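PDB 6HRK: allophycocyanin beta-18 subunit apoprotein from Chroococcidiopsis thermalis PCC 7203, which binds biliverdin covalently and serves as an artificial far-red fluorescent biliprotein, engineered from a far-red-induced allophycocyanin subunit. Local coordinates for residues Arg54-Phe59 and Gln102-Ile107; Val21-Val26 and Arg47-Cys52. The protein carries 18 engineered substitutions. All blocks are in the same frame, centred on the assembly; numbering follows the deposited sequence.

Interaction 1. Residues Arg54-Phe59 and Gln102-Ile107; sequences RDMNYF and QLMKKI. Engineered in segment 102-107: Lys106 (natural residue Asn). With BLA (biliverdine IX alpha), chain E.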
loop_
_atom_site.group_PDB
_atom_site.type_symbol
_atom_site.label_atom_id
_atom_site.label_comp_id
_atom_site.label_asym_id
_atom_site.label_seq_id
_atom_site.Cartn_x
_atom_site.Cartn_y
_atom_site.Cartn_z
ATOM N N ARG A 54 6.728 -7.392 -3.099
ATOM C CA ARG A 54 6.001 -7.449 -4.371
ATOM C C ARG A 54 4.538 -7.037 -4.186
ATOM O O ARG A 54 4.037 -6.177 -4.912
ATOM C CB ARG A 54 6.086 -8.866 -4.959
ATOM C CG ARG A 54 5.430 -9.071 -6.321
ATOM C CD ARG A 54 5.050 -10.532 -6.532
ATOM N NE ARG A 54 3.915 -10.928 -5.700
ATOM C CZ ARG A 54 3.240 -12.075 -5.803
ATOM N NH1 ARG A 54 3.559 -12.996 -6.717
ATOM N NH2 ARG A 54 2.222 -12.302 -4.978
ATOM N N ASP A 55 3.865 -7.653 -3.213
ATOM C CA ASP A 55 2.465 -7.328 -2.896
ATOM C C ASP A 55 2.270 -5.861 -2.530
ATOM O O ASP A 55 1.373 -5.209 -3.053
ATOM C CB ASP A 55 1.938 -8.198 -1.750
ATOM C CG ASP A 55 1.610 -9.610 -2.182
ATOM O OD1 ASP A 55 1.991 -10.030 -3.295
ATOM O OD2 ASP A 55 0.963 -10.308 -1.381
ATOM N N MET A 56 3.110 -5.355 -1.633
ATOM C CA MET A 56 3.071 -3.939 -1.253
ATOM C C MET A 56 3.278 -3.023 -2.456
ATOM O O MET A 56 2.608 -1.994 -2.572
ATOM C CB MET A 56 4.114 -3.634 -0.180
ATOM C CG MET A 56 3.750 -4.199 1.178
ATOM S SD MET A 56 5.050 -3.946 2.393
ATOM C CE MET A 56 4.971 -2.168 2.602
ATOM N N ASN A 57 4.188 -3.410 -3.350
ATOM C CA ASN A 57 4.391 -2.689 -4.602
ATOM C C ASN A 57 3.135 -2.712 -5.478
ATOM O O ASN A 57 2.789 -1.690 -6.060
ATOM C CB ASN A 57 5.598 -3.236 -5.372
ATOM C CG ASN A 57 6.106 -2.270 -6.426
ATOM N N TYR A 58 2.452 -3.859 -5.557
ATOM C CA TYR A 58 1.154 -3.940 -6.256
ATOM C C TYR A 58 0.121 -2.955 -5.693
ATOM O O TYR A 58 -0.594 -2.310 -6.459
ATOM C CB TYR A 58 0.539 -5.351 -6.192
ATOM C CG TYR A 58 1.138 -6.408 -7.100
ATOM C CD1 TYR A 58 1.447 -6.137 -8.432
ATOM C CD2 TYR A 58 1.336 -7.710 -6.635
ATOM C CE1 TYR A 58 1.971 -7.119 -9.261
ATOM C CE2 TYR A 58 1.858 -8.698 -7.457
ATOM C CZ TYR A 58 2.175 -8.398 -8.767
ATOM O OH TYR A 58 2.687 -9.380 -9.582
ATOM N N PHE A 59 0.037 -2.854 -4.367
ATOM C CA PHE A 59 -0.962 -1.990 -3.729
ATOM C C PHE A 59 -0.671 -0.502 -3.931
ATOM O O PHE A 59 -1.586 0.264 -4.233
ATOM C CB PHE A 59 -1.118 -2.320 -2.238
ATOM C CG PHE A 59 -1.763 -3.657 -1.976
ATOM C CD1 PHE A 59 -3.030 -3.946 -2.482
ATOM C CD2 PHE A 59 -1.114 -4.628 -1.212
ATOM C CE1 PHE A 59 -3.629 -5.175 -2.243
ATOM C CE2 PHE A 59 -1.711 -5.859 -0.970
ATOM C CZ PHE A 59 -2.970 -6.133 -1.485
ATOM N N GLN A 102 -1.463 1.618 4.744
ATOM C CA GLN A 102 -1.607 2.878 5.483
ATOM C C GLN A 102 -0.256 3.509 5.856
ATOM O O GLN A 102 -0.160 4.729 5.988
ATOM C CB GLN A 102 -2.466 2.679 6.742
ATOM C CG GLN A 102 -3.912 2.249 6.493
ATOM C CD GLN A 102 -4.819 3.384 6.046
ATOM O OE1 GLN A 102 -4.381 4.329 5.389
ATOM N NE2 GLN A 102 -6.100 3.288 6.393
ATOM N N LEU A 103 0.773 2.679 6.035
ATOM C CA LEU A 103 2.147 3.157 6.218
ATOM C C LEU A 103 2.662 3.793 4.936
ATOM O O LEU A 103 3.216 4.892 4.969
ATOM C CB LEU A 103 3.087 2.017 6.634
ATOM C CG LEU A 103 2.988 1.532 8.083
ATOM C CD1 LEU A 103 3.669 0.180 8.234
ATOM C CD2 LEU A 103 3.588 2.546 9.048
ATOM N N MET A 104 2.473 3.092 3.814
ATOM C CA MET A 104 2.841 3.605 2.485
ATOM C C MET A 104 2.122 4.911 2.142
ATOM O O MET A 104 2.696 5.758 1.460
ATOM C CB MET A 104 2.597 2.552 1.389
ATOM C CG MET A 104 3.672 1.475 1.318
ATOM S SD MET A 104 3.529 0.359 -0.097
ATOM C CE MET A 104 1.916 -0.365 0.192
ATOM N N LYS A 105 0.883 5.075 2.613
ATOM C CA LYS A 105 0.191 6.372 2.534
ATOM C C LYS A 105 1.010 7.448 3.252
ATOM O O LYS A 105 1.295 8.498 2.679
ATOM C CB LYS A 105 -1.213 6.295 3.150
ATOM C CG LYS A 105 -2.010 7.594 3.079
ATOM C CD LYS A 105 -3.431 7.427 3.594
ATOM C CE LYS A 105 -3.492 7.374 5.111
ATOM N NZ LYS A 105 -4.894 7.211 5.591
ATOM N N LYS A 106 1.381 7.161 4.499
ATOM C CA LYS A 106 2.156 8.086 5.333
ATOM C C LYS A 106 3.503 8.469 4.721
ATOM O O LYS A 106 3.883 9.638 4.769
ATOM C CB LYS A 106 2.381 7.490 6.728
ATOM N N ILE A 107 4.209 7.497 4.141
ATOM C CA ILE A 107 5.521 7.760 3.523
ATOM C C ILE A 107 5.362 8.638 2.273
ATOM O O ILE A 107 6.187 9.522 2.031
ATOM C CB ILE A 107 6.305 6.461 3.169
ATOM C CG1 ILE A 107 6.427 5.510 4.377
ATOM C CG2 ILE A 107 7.701 6.794 2.646
ATOM C CD1 ILE A 107 6.807 6.169 5.689
HETATM C CHA BLA E . 0.797 -14.645 -2.286
HETATM N NA BLA E . -0.303 -12.387 -2.987
HETATM C C1A BLA E . -0.117 -13.727 -3.070
HETATM C C2A BLA E . -1.010 -14.245 -4.138
HETATM C C3A BLA E . -1.707 -13.160 -4.643
HETATM C C4A BLA E . -1.224 -11.964 -3.894
HETATM C CMA BLA E . -2.739 -13.211 -5.742
HETATM C CAA BLA E . -1.131 -15.696 -4.566
HETATM C CBA BLA E . -0.591 -15.947 -5.972
HETATM C CGA BLA E . 0.828 -15.460 -6.133
HETATM O O1A BLA E . 1.013 -14.345 -6.664
HETATM O O2A BLA E . 1.762 -16.185 -5.733
HETATM C CHB BLA E . -1.682 -10.522 -4.042
HETATM N NB BLA E . -1.382 -10.572 -6.606
HETATM C C1B BLA E . -1.760 -9.958 -5.450
HETATM C C2B BLA E . -2.253 -8.663 -5.718
HETATM C C3B BLA E . -2.201 -8.421 -7.087
HETATM C C4B BLA E . -1.636 -9.691 -7.586
HETATM C CMB BLA E . -2.753 -7.695 -4.673
HETATM O OB BLA E . -1.361 -9.988 -9.009
HETATM C CAB BLA E . -2.634 -7.163 -7.821
HETATM C CBB BLA E . -2.027 -7.047 -9.203
HETATM N NC BLA E . 1.090 -10.092 1.320
HETATM C C1C BLA E . 0.850 -8.852 1.743
HETATM C C2C BLA E . 1.676 -8.594 2.967
HETATM C C3C BLA E . 2.828 -9.537 2.662
HETATM C C4C BLA E . 2.145 -10.770 2.044
HETATM C CMC BLA E . 2.084 -7.136 3.133
HETATM O OC BLA E . 0.134 -8.024 1.206
HETATM C CAC BLA E . 3.841 -9.748 3.798
HETATM C CBC BLA E . 3.307 -10.591 4.931
HETATM C CHD BLA E . 3.081 -11.531 1.116
HETATM N ND BLA E . 1.790 -12.836 -0.681
HETATM C C1D BLA E . 2.635 -12.778 0.389
HETATM C C2D BLA E . 3.150 -14.144 0.663
HETATM C C3D BLA E . 2.478 -15.009 -0.326
HETATM C C4D BLA E . 1.634 -14.105 -1.147
HETATM C CMD BLA E . 4.116 -14.579 1.734
HETATM C CAD BLA E . 2.628 -16.502 -0.490
HETATM C CBD BLA E . 1.790 -17.264 0.519
HETATM C CGD BLA E . 2.075 -18.732 0.327
HETATM O O1D BLA E . 1.190 -19.438 -0.195
HETATM O O2D BLA E . 3.187 -19.179 0.689
#

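Interaction 2. Residues Val21-Val26 and Arg47-Cys52; sequences VVKTAV and RRYNMC. Engineered in segment 21-26: Val21 (natural residue Ile). Engineered in segment 47-52: Cys52 (natural residue Tyr). With BLA (biliverdine IX alpha), chain E.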
loop_
_atom_site.group_PDB
_atom_site.type_symbol
_atom_site.label_atom_id
_atom_site.label_comp_id
_atom_site.label_asym_id
_atom_site.label_seq_id
_atom_site.Cartn_x
_atom_site.Cartn_y
_atom_site.Cartn_z
ATOM N N VAL A 21 9.757 3.942 -0.836
ATOM C CA VAL A 21 8.485 3.987 -0.089
ATOM C C VAL A 21 8.092 2.598 0.431
ATOM O O VAL A 21 7.634 2.476 1.568
ATOM C CB VAL A 21 7.334 4.601 -0.940
ATOM C CG1 VAL A 21 5.958 4.336 -0.329
ATOM C CG2 VAL A 21 7.543 6.101 -1.116
ATOM N N VAL A 22 8.279 1.570 -0.400
ATOM C CA VAL A 22 8.016 0.183 -0.003
ATOM C C VAL A 22 9.010 -0.219 1.086
ATOM O O VAL A 22 8.604 -0.514 2.208
ATOM C CB VAL A 22 8.084 -0.798 -1.205
ATOM C CG1 VAL A 22 8.001 -2.252 -0.746
ATOM C CG2 VAL A 22 6.966 -0.506 -2.202
ATOM N N LYS A 23 10.302 -0.188 0.758
ATOM C CA LYS A 23 11.378 -0.566 1.700
ATOM C C LYS A 23 11.302 0.157 3.053
ATOM O O LYS A 23 11.590 -0.442 4.091
ATOM C CB LYS A 23 12.770 -0.363 1.065
ATOM C CG LYS A 23 13.351 -1.603 0.384
ATOM C CD LYS A 23 12.465 -2.164 -0.721
ATOM C CE LYS A 23 13.047 -3.439 -1.316
ATOM N NZ LYS A 23 13.043 -4.591 -0.365
ATOM N N THR A 24 10.913 1.430 3.031
ATOM C CA THR A 24 10.689 2.211 4.252
ATOM C C THR A 24 9.443 1.730 5.005
ATOM O O THR A 24 9.455 1.643 6.236
ATOM C CB THR A 24 10.538 3.718 3.935
ATOM O OG1 THR A 24 11.649 4.161 3.146
ATOM C CG2 THR A 24 10.464 4.553 5.216
ATOM N N ALA A 25 8.374 1.432 4.263
ATOM C CA ALA A 25 7.122 0.933 4.847
ATOM C C ALA A 25 7.249 -0.464 5.462
ATOM O O ALA A 25 6.682 -0.714 6.528
ATOM C CB ALA A 25 6.006 0.944 3.811
ATOM N N VAL A 26 7.990 -1.362 4.805
ATOM C CA VAL A 26 8.120 -2.751 5.289
ATOM C C VAL A 26 9.005 -2.782 6.539
ATOM O O VAL A 26 8.772 -3.582 7.445
ATOM C CB VAL A 26 8.709 -3.773 4.262
ATOM C CG1 VAL A 26 8.128 -5.158 4.520
ATOM C CG2 VAL A 26 8.461 -3.393 2.806
ATOM N N ARG A 47 11.860 -16.088 0.008
ATOM C CA ARG A 47 10.749 -16.270 -0.930
ATOM C C ARG A 47 9.508 -15.482 -0.497
ATOM O O ARG A 47 8.948 -14.718 -1.285
ATOM C CB ARG A 47 10.414 -17.761 -1.063
ATOM C CG ARG A 47 9.208 -18.071 -1.935
ATOM C CD ARG A 47 9.162 -19.533 -2.336
ATOM N NE ARG A 47 7.926 -19.848 -3.054
ATOM C CZ ARG A 47 7.686 -19.585 -4.342
ATOM N NH1 ARG A 47 8.597 -18.989 -5.119
ATOM N NH2 ARG A 47 6.510 -19.926 -4.866
ATOM N N ARG A 48 9.100 -15.670 0.757
ATOM C CA ARG A 48 7.952 -14.955 1.322
ATOM C C ARG A 48 8.179 -13.449 1.415
ATOM O O ARG A 48 7.269 -12.678 1.106
ATOM C CB ARG A 48 7.590 -15.503 2.706
ATOM C CG ARG A 48 7.004 -16.901 2.670
ATOM C CD ARG A 48 6.846 -17.469 4.067
ATOM N NE ARG A 48 6.133 -18.744 4.055
ATOM C CZ ARG A 48 6.059 -19.600 5.077
ATOM N NH1 ARG A 48 6.661 -19.345 6.242
ATOM N NH2 ARG A 48 5.374 -20.731 4.929
ATOM N N TYR A 49 9.375 -13.035 1.841
ATOM C CA TYR A 49 9.710 -11.607 1.935
ATOM C C TYR A 49 9.638 -10.918 0.574
ATOM O O TYR A 49 9.063 -9.831 0.458
ATOM C CB TYR A 49 11.101 -11.383 2.549
ATOM C CG TYR A 49 11.549 -9.935 2.474
ATOM C CD1 TYR A 49 11.050 -8.984 3.364
ATOM C CD2 TYR A 49 12.444 -9.507 1.489
ATOM C CE1 TYR A 49 11.447 -7.654 3.289
ATOM C CE2 TYR A 49 12.843 -8.179 1.405
ATOM C CZ TYR A 49 12.342 -7.258 2.310
ATOM O OH TYR A 49 12.724 -5.940 2.241
ATOM N N ASN A 50 10.233 -11.551 -0.440
ATOM C CA ASN A 50 10.173 -11.056 -1.821
ATOM C C ASN A 50 8.747 -10.863 -2.324
ATOM O O ASN A 50 8.436 -9.828 -2.910
ATOM C CB ASN A 50 10.931 -11.989 -2.779
ATOM C CG ASN A 50 12.436 -11.759 -2.764
ATOM O OD1 ASN A 50 12.909 -10.639 -2.575
ATOM N ND2 ASN A 50 13.196 -12.820 -2.993
ATOM N N MET A 51 7.890 -11.853 -2.091
ATOM C CA MET A 51 6.466 -11.739 -2.431
ATOM C C MET A 51 5.728 -10.708 -1.558
ATOM O O MET A 51 4.737 -10.129 -1.995
ATOM C CB MET A 51 5.773 -13.106 -2.357
ATOM C CG MET A 51 6.215 -14.055 -3.461
ATOM S SD MET A 51 5.343 -15.632 -3.462
ATOM C CE MET A 51 6.006 -16.360 -1.970
ATOM N N CYS A 52 6.223 -10.486 -0.339
ATOM C CA CYS A 52 5.690 -9.461 0.566
ATOM C C CYS A 52 5.957 -8.025 0.115
ATOM O O CYS A 52 5.062 -7.179 0.214
ATOM C CB CYS A 52 6.188 -9.687 2.005
ATOM S SG CYS A 52 5.174 -8.960 3.313
HETATM C CHA BLA E . 0.797 -14.645 -2.286
HETATM N NA BLA E . -0.303 -12.387 -2.987
HETATM C C1A BLA E . -0.117 -13.727 -3.070
HETATM C C2A BLA E . -1.010 -14.245 -4.138
HETATM C C3A BLA E . -1.707 -13.160 -4.643
HETATM C C4A BLA E . -1.224 -11.964 -3.894
HETATM C CMA BLA E . -2.739 -13.211 -5.742
HETATM C CAA BLA E . -1.131 -15.696 -4.566
HETATM C CBA BLA E . -0.591 -15.947 -5.972
HETATM C CGA BLA E . 0.828 -15.460 -6.133
HETATM O O1A BLA E . 1.013 -14.345 -6.664
HETATM O O2A BLA E . 1.762 -16.185 -5.733
HETATM C CHB BLA E . -1.682 -10.522 -4.042
HETATM N NB BLA E . -1.382 -10.572 -6.606
HETATM C C1B BLA E . -1.760 -9.958 -5.450
HETATM C C2B BLA E . -2.253 -8.663 -5.718
HETATM C C3B BLA E . -2.201 -8.421 -7.087
HETATM C C4B BLA E . -1.636 -9.691 -7.586
HETATM C CMB BLA E . -2.753 -7.695 -4.673
HETATM O OB BLA E . -1.361 -9.988 -9.009
HETATM C CAB BLA E . -2.634 -7.163 -7.821
HETATM C CBB BLA E . -2.027 -7.047 -9.203
HETATM N NC BLA E . 1.090 -10.092 1.320
HETATM C C1C BLA E . 0.850 -8.852 1.743
HETATM C C2C BLA E . 1.676 -8.594 2.967
HETATM C C3C BLA E . 2.828 -9.537 2.662
HETATM C C4C BLA E . 2.145 -10.770 2.044
HETATM C CMC BLA E . 2.084 -7.136 3.133
HETATM O OC BLA E . 0.134 -8.024 1.206
HETATM C CAC BLA E . 3.841 -9.748 3.798
HETATM C CBC BLA E . 3.307 -10.591 4.931
HETATM C CHD BLA E . 3.081 -11.531 1.116
HETATM N ND BLA E . 1.790 -12.836 -0.681
HETATM C C1D BLA E . 2.635 -12.778 0.389
HETATM C C2D BLA E . 3.150 -14.144 0.663
HETATM C C3D BLA E . 2.478 -15.009 -0.326
HETATM C C4D BLA E . 1.634 -14.105 -1.147
HETATM C CMD BLA E . 4.116 -14.579 1.734
HETATM C CAD BLA E . 2.628 -16.502 -0.490
HETATM C CBD BLA E . 1.790 -17.264 0.519
HETATM C CGD BLA E . 2.075 -18.732 0.327
HETATM O O1D BLA E . 1.190 -19.438 -0.195
HETATM O O2D BLA E . 3.187 -19.179 0.689
#

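Interaction 1. Residues Arg54-Phe59 and Gln102-Ile107
The two helical segments approach most closely at Met56 and Met104, whose CA atoms lie 8.4 Å apart, and no hydrogen bond joins them. Two methionines make most of the contact. Met104 leaves its backbone toward helix 46-69, and the turn at its last torsion (chi3 -61°) lays CE against the helix, 4.0 Å from Met56 CB and beside Met56 O. Met56 crosses it at a slant, its own CE reaching Met104 SD at 4.0 Å, and Ala25 of helix 18-32 packs against both. Phe59 adds only its CB, 4.4 Å from Met104 CE, while its ring runs off to the biliverdin, where CZ meets the methyl CMB.

The polar work of segment 54-59 is directed at the pigment. Asp55 OD2 accepts BLA NA at 2.9 Å in a nearly straight bond (167°), and BLA NC more weakly. The other oxygen, OD1, takes both NE and NH2 of Arg54 in the guanidinium plane, which should fix the rotation of the carboxylate. Arg54 NH1 and NH2 in turn share the propionate oxygen O1A, and BLA CBB lies over one face of the Tyr58 ring, 3.7 Å from the ring plane and offset toward the rim. An aspartate hydrogen-bonded to bilin ring nitrogens, carried on a helix of a globin-like bundle, is characteristic of phycobiliprotein chromophore pockets.

Interaction 2. Residues Val21-Val26 and Arg47-Cys52
Lys23 and Val26 meet Tyr49 in a partly buried helix-helix contact near the outer side of the bundle, where helix 18-32 passes helix 46-69 close to the latter's start. The backbones stay well separated: the nearest CA atoms, those of Val26 and Cys52, are 8.6 Å apart, and the long side chains of Lys23 and Tyr49 do most to span the gap. With CG of Tyr49 anti to the backbone N (chi1 172°), its ring is carried out to helix 18-32, and the phenol oxygen OH ends 3.0 Å from Lys23 NZ. The lysine reaches that point through a doubly bent chain, which crosses the tyrosine at a slant, with NZ oblique to the ring. Beside this polar end is a small apolar patch, in which Val26 CG1 stands 4.3 Å from Tyr49 CE1, again obliquely, and Val53 touches both Lys23 and Val26.

Both segments belong to the globin-like helical bundle of the phycobilisome protein family, and the other side of segment 47-52 forms part of the biliverdin pocket. There the engineered Cys52, a tyrosine in the natural sequence, makes a thioether: its SG is covalently bound to BLA CAC, the substituent on C3C. An SG anti to the backbone N (chi1 -157°) directs the sulfur to the pigment, and the Cys52 side chain itself stays 5.0 Å or more from segment 21-26. Two neighbours on the same helix pack against the adjacent ring of the tetrapyrrole. Met51 brings CE to 3.7 Å from BLA CAD, while the aliphatic base of Arg48 packs by CB against the methyl CMD, also at 3.7 Å.

Helix 46-69 is common to both contacts: interaction 2 uses its early turns and interaction 1 the turns that follow. The centre of interaction 1 is about 2 Å from the centre of the chain, and the contact is fully buried, with sulfur and methyl groups meeting across it; that of interaction 2 is about 11 Å from the chain centre, where an exposed lysine meets a tyrosine near the surface. Their centres are about 9 Å apart, and the two touch directly: Met104 CG is 3.5 Å from Ala25 CB, and Met56 SD packs on Val26. One segment of each also holds the biliverdin: 54-59 by hydrogen bonds, 47-52 by the engineered covalent link.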